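Local coordinates for lysozyme (Asticcacaulis excentricus, PDB 6H9D), which is the muramidase domain of SpmX, a peptidoglycan hydrolase of the phage lysozyme family that probably takes part in cell morphogenesis and stalk synthesis, at residues I6-V11 / L56-L61; I34-T39 / E51-L56. All blocks are in the same frame, centred on the assembly; numbering follows the deposited sequence.

Interaction 1: residues I6-V11 / L56-L61; sequences ISRAGV and LLRFDL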
ATOM      1  N   ILE A   6      -5.390  -0.751  10.486  1.00 38.35           N
ATOM      2  CA  ILE A   6      -4.130  -1.370  10.093  1.00 39.12           C
ATOM      3  C   ILE A   6      -3.323  -1.606  11.373  1.00 43.77           C
ATOM      4  O   ILE A   6      -3.211  -0.706  12.202  1.00 41.03           O
ATOM      5  CB  ILE A   6      -3.347  -0.549   9.042  1.00 42.15           C
ATOM      6  CG1 ILE A   6      -2.108  -1.312   8.568  1.00 41.43           C
ATOM      7  CG2 ILE A   6      -2.971   0.846   9.529  1.00 41.96           C
ATOM      8  CD1 ILE A   6      -1.580  -0.836   7.262  1.00 45.52           C
ATOM      9  N   SER A   7      -2.802  -2.822  11.535  1.00 35.69           N
ATOM     10  CA  SER A   7      -2.021  -3.180  12.714  1.00 39.05           C
ATOM     11  C   SER A   7      -0.622  -2.572  12.611  1.00 37.73           C
ATOM     12  O   SER A   7      -0.205  -2.088  11.556  1.00 33.02           O
ATOM     13  CB  SER A   7      -1.943  -4.676  12.882  1.00 40.02           C
ATOM     14  OG  SER A   7      -1.025  -5.226  11.956  1.00 35.91           O
ATOM     15  N   ARG A   8       0.118  -2.642  13.718  1.00 36.62           N
ATOM     16  CA  ARG A   8       1.492  -2.216  13.735  1.00 43.34           C
ATOM     17  C   ARG A   8       2.314  -3.046  12.740  1.00 38.69           C
ATOM     18  O   ARG A   8       3.159  -2.514  12.026  1.00 35.65           O
ATOM     19  CB  ARG A   8       2.054  -2.317  15.157  1.00 59.76           C
ATOM     20  CG  ARG A   8       3.482  -1.814  15.300  1.00 62.17           C
ATOM     21  CD  ARG A   8       3.880  -1.728  16.764  1.00 66.67           C
ATOM     22  NE  ARG A   8       5.325  -1.834  16.958  1.00 74.58           N
ATOM     23  CZ  ARG A   8       5.930  -1.736  18.138  1.00 81.58           C
ATOM     24  NH1 ARG A   8       5.235  -1.363  19.203  1.00 80.73           N
ATOM     25  NH2 ARG A   8       7.218  -2.016  18.252  1.00 68.37           N
ATOM     26  N   ALA A   9       2.079  -4.358  12.693  1.00 39.07           N
ATOM     27  CA  ALA A   9       2.803  -5.243  11.755  1.00 37.62           C
ATOM     28  C   ALA A   9       2.556  -4.798  10.302  1.00 28.23           C
ATOM     29  O   ALA A   9       3.470  -4.837   9.470  1.00 31.05           O
ATOM     30  CB  ALA A   9       2.376  -6.680  11.965  1.00 44.09           C
ATOM     31  N   GLY A  10       1.310  -4.410  10.014  1.00 32.39           N
ATOM     32  CA  GLY A  10       0.876  -3.934   8.700  1.00 33.60           C
ATOM     33  C   GLY A  10       1.612  -2.668   8.296  1.00 31.51           C
ATOM     34  O   GLY A  10       2.082  -2.508   7.174  1.00 26.50           O
ATOM     35  N   VAL A  11       1.719  -1.732   9.248  1.00 31.58           N
ATOM     36  CA  VAL A  11       2.475  -0.510   9.029  1.00 32.87           C
ATOM     37  C   VAL A  11       3.939  -0.848   8.740  1.00 25.75           C
ATOM     38  O   VAL A  11       4.522  -0.308   7.820  1.00 27.23           O
ATOM     39  CB  VAL A  11       2.326   0.473  10.208  1.00 35.01           C
ATOM     40  CG1 VAL A  11       3.267   1.649  10.044  1.00 37.80           C
ATOM     41  CG2 VAL A  11       0.875   0.934  10.343  1.00 32.26           C
ATOM     42  N   LEU A  56       3.415  10.258   9.979  1.00 26.45           N
ATOM     43  CA  LEU A  56       3.002  10.779   8.690  1.00 26.36           C
ATOM     44  C   LEU A  56       2.526   9.655   7.763  1.00 29.36           C
ATOM     45  O   LEU A  56       1.578   9.834   7.000  1.00 32.79           O
ATOM     46  CB  LEU A  56       4.159  11.564   8.062  1.00 28.19           C
ATOM     47  CG  LEU A  56       4.597  12.806   8.846  1.00 30.98           C
ATOM     48  CD1 LEU A  56       5.885  13.360   8.284  1.00 39.25           C
ATOM     49  CD2 LEU A  56       3.512  13.872   8.831  1.00 30.89           C
ATOM     50  N   LEU A  57       3.193   8.504   7.803  1.00 28.35           N
ATOM     51  CA  LEU A  57       2.787   7.365   6.987  1.00 29.93           C
ATOM     52  C   LEU A  57       1.375   6.942   7.425  1.00 29.15           C
ATOM     53  O   LEU A  57       0.524   6.690   6.578  1.00 26.55           O
ATOM     54  CB  LEU A  57       3.822   6.229   7.098  1.00 27.56           C
ATOM     55  CG  LEU A  57       3.415   4.884   6.481  1.00 29.63           C
ATOM     56  CD1 LEU A  57       3.126   5.022   4.989  1.00 33.99           C
ATOM     57  CD2 LEU A  57       4.483   3.834   6.721  1.00 33.11           C
ATOM     58  N   ARG A  58       1.097   6.939   8.737  1.00 32.70           N
ATOM     59  CA  ARG A  58      -0.233   6.540   9.217  1.00 31.65           C
ATOM     60  C   ARG A  58      -1.277   7.550   8.730  1.00 32.57           C
ATOM     61  O   ARG A  58      -2.396   7.166   8.444  1.00 30.35           O
ATOM     62  CB  ARG A  58      -0.239   6.362  10.740  1.00 29.45           C
ATOM     63  CG  ARG A  58       0.565   5.155  11.211  1.00 32.06           C
ATOM     64  CD  ARG A  58       0.907   5.186  12.693  1.00 32.11           C
ATOM     65  NE  ARG A  58       1.558   3.953  13.133  1.00 35.31           N
ATOM     66  CZ  ARG A  58       0.890   2.879  13.560  1.00 36.54           C
ATOM     67  NH1 ARG A  58      -0.428   2.893  13.554  1.00 27.98           N
ATOM     68  NH2 ARG A  58       1.539   1.810  13.981  1.00 28.94           N
ATOM     69  N   PHE A  59      -0.908   8.831   8.594  1.00 28.92           N
ATOM     70  CA  PHE A  59      -1.837   9.812   7.985  1.00 28.59           C
ATOM     71  C   PHE A  59      -2.131   9.430   6.534  1.00 29.14           C
ATOM     72  O   PHE A  59      -3.254   9.411   6.110  1.00 30.60           O
ATOM     73  CB  PHE A  59      -1.277  11.230   7.996  1.00 27.32           C
ATOM     74  CG  PHE A  59      -1.122  11.870   9.352  1.00 33.62           C
ATOM     75  CD1 PHE A  59      -1.856  11.433  10.446  1.00 38.27           C
ATOM     76  CD2 PHE A  59      -0.258  12.941   9.517  1.00 36.30           C
ATOM     77  CE1 PHE A  59      -1.696  12.031  11.687  1.00 40.92           C
ATOM     78  CE2 PHE A  59      -0.111  13.545  10.756  1.00 33.36           C
ATOM     79  CZ  PHE A  59      -0.845  13.108  11.830  1.00 34.88           C
ATOM     80  N   ASP A  60      -1.083   9.105   5.772  1.00 29.36           N
ATOM     81  CA  ASP A  60      -1.216   8.788   4.355  1.00 29.14           C
ATOM     82  C   ASP A  60      -2.054   7.504   4.191  1.00 26.58           C
ATOM     83  O   ASP A  60      -2.670   7.284   3.160  1.00 30.32           O
ATOM     84  CB  ASP A  60       0.168   8.706   3.699  1.00 29.70           C
ATOM     85  CG  ASP A  60       0.855  10.064   3.570  1.00 35.67           C
ATOM     86  OD1 ASP A  60       0.134  11.068   3.447  1.00 32.18           O
ATOM     87  OD2 ASP A  60       2.105  10.118   3.635  1.00 33.33           O
ATOM     88  N   LEU A  61      -2.026   6.615   5.182  1.00 27.47           N
ATOM     89  CA  LEU A  61      -2.747   5.336   5.079  1.00 30.76           C
ATOM     90  C   LEU A  61      -4.235   5.471   5.450  1.00 37.97           C
ATOM     91  O   LEU A  61      -4.998   4.607   5.099  1.00 36.75           O
ATOM     92  CB  LEU A  61      -2.071   4.306   5.976  1.00 34.18           C
ATOM     93  CG  LEU A  61      -0.709   3.825   5.494  1.00 28.96           C
ATOM     94  CD1 LEU A  61      -0.063   2.913   6.527  1.00 31.56           C
ATOM     95  CD2 LEU A  61      -0.840   3.145   4.151  1.00 27.67           C
TER
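Val11 sets its CG2 methyl over one face of the Arg58 guanidinium, 3.7 Å above the plane and over its centre. The nearest guanidinium carbon, Arg58 CZ, is 3.8 Å from Val11 CG2. The two side chains meet at about a right angle, the arginine reaching across beneath the valine from an extended chain between CG and NE. The far end of the same group passes Arg8, whose CA lies 4.0 Å from Arg58 NH2. The polar end of Arg58 is held from its own helix, where NE forms a salt bridge with Asp54 one turn earlier; this probably helps to fix the plane on which Val11 rests.

The other branch of Val11, CG1, is anti to the backbone N (chi1 172°) and is thereby directed to Leu57, where Val11 CG1 comes within 4.2 Å of Leu57 CD2 as the side chains slide past each other in opposite directions. Farther along, Ile6 and Leu61 cross nearly perpendicularly, touching through their CD1 methyls at 4.1 Å.

Ser7 N-caps helix 8-16, its OG accepting from Gly10 N at 3.1 Å, and also bonds to Asp82. Through the side chains of Ile6, Val11 and their partners, the start of helix 8-16 is seated against the middle of helix 50-71. Ile14 of the first helix extends the apolar seam, and Val85 and Phe89 of helix 78-91 close in on Ile6 and Leu61 respectively.

Interaction 2: residues I34-T39 / E51-L56; sequences IGYGHT and EDADAL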
ATOM      1  N   ILE A  34       8.818  14.065   2.255  1.00 37.09           N
ATOM      2  CA  ILE A  34       9.581  13.734   3.443  1.00 32.16           C
ATOM      3  C   ILE A  34       9.109  12.376   3.974  1.00 36.55           C
ATOM      4  O   ILE A  34       8.039  11.885   3.607  1.00 33.55           O
ATOM      5  CB  ILE A  34       9.449  14.857   4.491  1.00 35.34           C
ATOM      6  CG1 ILE A  34      10.612  14.841   5.484  1.00 36.14           C
ATOM      7  CG2 ILE A  34       8.091  14.794   5.206  1.00 34.13           C
ATOM      8  CD1 ILE A  34      10.698  16.084   6.365  1.00 36.13           C
ATOM      9  N   GLY A  35       9.910  11.790   4.856  1.00 31.57           N
ATOM     10  CA  GLY A  35       9.507  10.582   5.550  1.00 34.41           C
ATOM     11  C   GLY A  35       9.436   9.435   4.562  1.00 34.21           C
ATOM     12  O   GLY A  35      10.379   9.229   3.794  1.00 37.90           O
ATOM     13  N   TYR A  36       8.307   8.718   4.553  1.00 30.22           N
ATOM     14  CA  TYR A  36       8.079   7.611   3.642  1.00 31.12           C
ATOM     15  C   TYR A  36       7.153   8.050   2.503  1.00 32.87           C
ATOM     16  O   TYR A  36       6.039   7.588   2.407  1.00 37.20           O
ATOM     17  CB  TYR A  36       7.479   6.427   4.402  1.00 36.43           C
ATOM     18  CG  TYR A  36       8.340   5.938   5.537  1.00 35.06           C
ATOM     19  CD1 TYR A  36       9.545   5.289   5.303  1.00 39.76           C
ATOM     20  CD2 TYR A  36       7.953   6.136   6.844  1.00 30.58           C
ATOM     21  CE1 TYR A  36      10.347   4.866   6.351  1.00 43.90           C
ATOM     22  CE2 TYR A  36       8.735   5.715   7.901  1.00 36.46           C
ATOM     23  CZ  TYR A  36       9.947   5.099   7.654  1.00 36.26           C
ATOM     24  OH  TYR A  36      10.683   4.669   8.710  1.00 42.09           O
ATOM     25  N   GLY A  37       7.617   9.013   1.715  1.00 31.56           N
ATOM     26  CA  GLY A  37       6.881   9.536   0.554  1.00 31.05           C
ATOM     27  C   GLY A  37       5.746  10.462   0.933  1.00 35.51           C
ATOM     28  O   GLY A  37       4.836  10.582   0.154  1.00 33.30           O
ATOM     29  N   HIS A  38       5.824  11.099   2.094  1.00 37.04           N
ATOM     30  CA  HIS A  38       4.744  12.003   2.561  1.00 32.09           C
ATOM     31  C   HIS A  38       4.846  13.366   1.872  1.00 34.62           C
ATOM     32  O   HIS A  38       5.947  13.861   1.759  1.00 32.68           O
ATOM     33  CB  HIS A  38       4.753  12.124   4.082  1.00 29.96           C
ATOM     34  CG  HIS A  38       3.740  13.090   4.580  1.00 33.66           C
ATOM     35  ND1 HIS A  38       2.441  12.756   4.745  1.00 30.65           N
ATOM     36  CD2 HIS A  38       3.820  14.392   4.877  1.00 31.08           C
ATOM     37  CE1 HIS A  38       1.778  13.793   5.162  1.00 29.62           C
ATOM     38  NE2 HIS A  38       2.589  14.789   5.246  1.00 32.85           N
ATOM     39  N   THR A  39       3.716  13.955   1.489  1.00 30.81           N
ATOM     40  CA  THR A  39       3.759  15.261   0.800  1.00 30.90           C
ATOM     41  C   THR A  39       2.755  16.277   1.349  1.00 35.80           C
ATOM     42  O   THR A  39       3.092  17.418   1.384  1.00 30.02           O
ATOM     43  CB  THR A  39       3.451  15.094  -0.690  1.00 33.78           C
ATOM     44  OG1 THR A  39       2.176  14.482  -0.813  1.00 31.52           O
ATOM     45  CG2 THR A  39       4.491  14.287  -1.432  1.00 37.36           C
ATOM     46  N   GLU A  51      10.274   8.139  14.074  1.00 42.58           N
ATOM     47  CA  GLU A  51       8.979   8.255  14.822  1.00 43.94           C
ATOM     48  C   GLU A  51       8.020   9.217  14.088  1.00 38.75           C
ATOM     49  O   GLU A  51       6.831   8.935  13.903  1.00 34.67           O
ATOM     50  CB  GLU A  51       9.240   8.741  16.261  1.00 48.42           C
ATOM     51  CG  GLU A  51       8.297   8.192  17.330  1.00 63.29           C
ATOM     52  CD  GLU A  51       8.154   9.035  18.606  1.00 71.63           C
ATOM     53  OE1 GLU A  51       9.111   9.747  18.966  1.00 57.91           O
ATOM     54  OE2 GLU A  51       7.056   9.028  19.226  1.00 72.58           O
ATOM     55  N   ASP A  52       8.531  10.382  13.688  1.00 37.16           N
ATOM     56  CA  ASP A  52       7.723  11.383  12.980  1.00 33.21           C
ATOM     57  C   ASP A  52       7.247  10.807  11.625  1.00 34.65           C
ATOM     58  O   ASP A  52       6.110  11.007  11.211  1.00 29.71           O
ATOM     59  CB  ASP A  52       8.521  12.663  12.732  1.00 35.87           C
ATOM     60  CG  ASP A  52       8.943  13.475  13.950  1.00 44.51           C
ATOM     61  OD1 ASP A  52       8.414  13.244  15.030  1.00 45.33           O
ATOM     62  OD2 ASP A  52       9.842  14.319  13.795  1.00 43.16           O
ATOM     63  N   ALA A  53       8.141  10.097  10.920  1.00 34.29           N
ATOM     64  CA  ALA A  53       7.842   9.532   9.600  1.00 32.47           C
ATOM     65  C   ALA A  53       6.753   8.453   9.735  1.00 31.37           C
ATOM     66  O   ALA A  53       5.896   8.343   8.874  1.00 34.52           O
ATOM     67  CB  ALA A  53       9.097   8.981   8.978  1.00 34.80           C
ATOM     68  N   ASP A  54       6.786   7.695  10.840  1.00 34.72           N
ATOM     69  CA  ASP A  54       5.747   6.681  11.146  1.00 31.39           C
ATOM     70  C   ASP A  54       4.383   7.363  11.251  1.00 32.37           C
ATOM     71  O   ASP A  54       3.417   6.898  10.680  1.00 28.79           O
ATOM     72  CB  ASP A  54       6.064   5.903  12.425  1.00 33.91           C
ATOM     73  CG  ASP A  54       5.063   4.796  12.708  1.00 36.57           C
ATOM     74  OD1 ASP A  54       4.048   5.078  13.335  1.00 37.83           O
ATOM     75  OD2 ASP A  54       5.309   3.658  12.276  1.00 36.94           O
ATOM     76  N   ALA A  55       4.335   8.485  11.983  1.00 31.39           N
ATOM     77  CA  ALA A  55       3.100   9.215  12.175  1.00 32.57           C
ATOM     78  C   ALA A  55       2.556   9.681  10.823  1.00 26.81           C
ATOM     79  O   ALA A  55       1.395   9.488  10.550  1.00 28.12           O
ATOM     80  CB  ALA A  55       3.309  10.366  13.124  1.00 36.81           C
ATOM     81  N   LEU A  56       3.415  10.258   9.979  1.00 26.45           N
ATOM     82  CA  LEU A  56       3.002  10.779   8.690  1.00 26.36           C
ATOM     83  C   LEU A  56       2.526   9.655   7.763  1.00 29.36           C
ATOM     84  O   LEU A  56       1.578   9.834   7.000  1.00 32.79           O
ATOM     85  CB  LEU A  56       4.159  11.564   8.062  1.00 28.19           C
ATOM     86  CG  LEU A  56       4.597  12.806   8.846  1.00 30.98           C
ATOM     87  CD1 LEU A  56       5.885  13.360   8.284  1.00 39.25           C
ATOM     88  CD2 LEU A  56       3.512  13.872   8.831  1.00 30.89           C
TER
HETATM   89  O   HOH W   1       6.222   9.214   6.221  1.00 30.84           O
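The backbones come closest where Gly35, at the end of strand 32-35, faces Ala53 of helix 50-71 with 4.5 Å between their CA atoms; beyond it the chain turns back, with Ile34 and His38 exchanging two backbone hydrogen bonds. Glycine suits this place on two counts: its phi is positive (68°), and a CB on it would point toward the helix, where Ala53 CB already lies 3.8 Å from Gly35 CA.

Tyr36 brings CD2 and CE2 of its ring to the same alanine at an oblique approach, Tyr36 CE2 lying 3.5 Å from Ala53 CB, while the backbone N of Asp54 stands at the ring edge, near its plane. Alongside, a water joins the two backbones: it accepts from Tyr36 N at 2.7 Å and donates to Ala53 O at 2.8 Å, linking turn and helix where no direct hydrogen bond spans the segments.

Leu56 fills the other half of the contact. Its CD2 stands over one face of the His38 imidazole, 4.0 Å from the ring centroid and 16° off the normal, a CH-pi contact offset toward the rim, while its CD1 reaches Ile34 CG2 at 4.0 Å. With CG anti to the backbone N (chi1 176°), His38 extends its ring across the leucine at about a right angle. Both ring nitrogens have partners, ND1 with Asp60 and NE2 with Ser41, and Phe40 meets the ring edge-to-face; together these probably restrain its rotation.

Packing of a beta-hairpin, here strands 24-26 and 32-35, and its following turn onto a long helix is consistent with the phage (T4-type) lysozyme fold, in which such a helix connects the small beta-containing lobe to the helical lobe.

Overall arrangement
Both contacts are built on helix 50-71 and overlap at Leu56: interaction 2 uses its early turns, and interaction 1 the turns that follow. Their centres lie about 10 Å apart, on the same side of the chain's centre. Along the chain, interaction 2 is nested inside the loop closed by interaction 1. They also touch directly: Leu57 CB packs 4.1 Å from Tyr36 CD2, and Val11 CG1 packs 3.6 Å from Asp54 OD2. The long helix therefore carries the N-terminal helix 8-16 and the turn after strand 32-35 on neighbouring turns, tying the hairpin region to the helical body of this lysozyme-like domain.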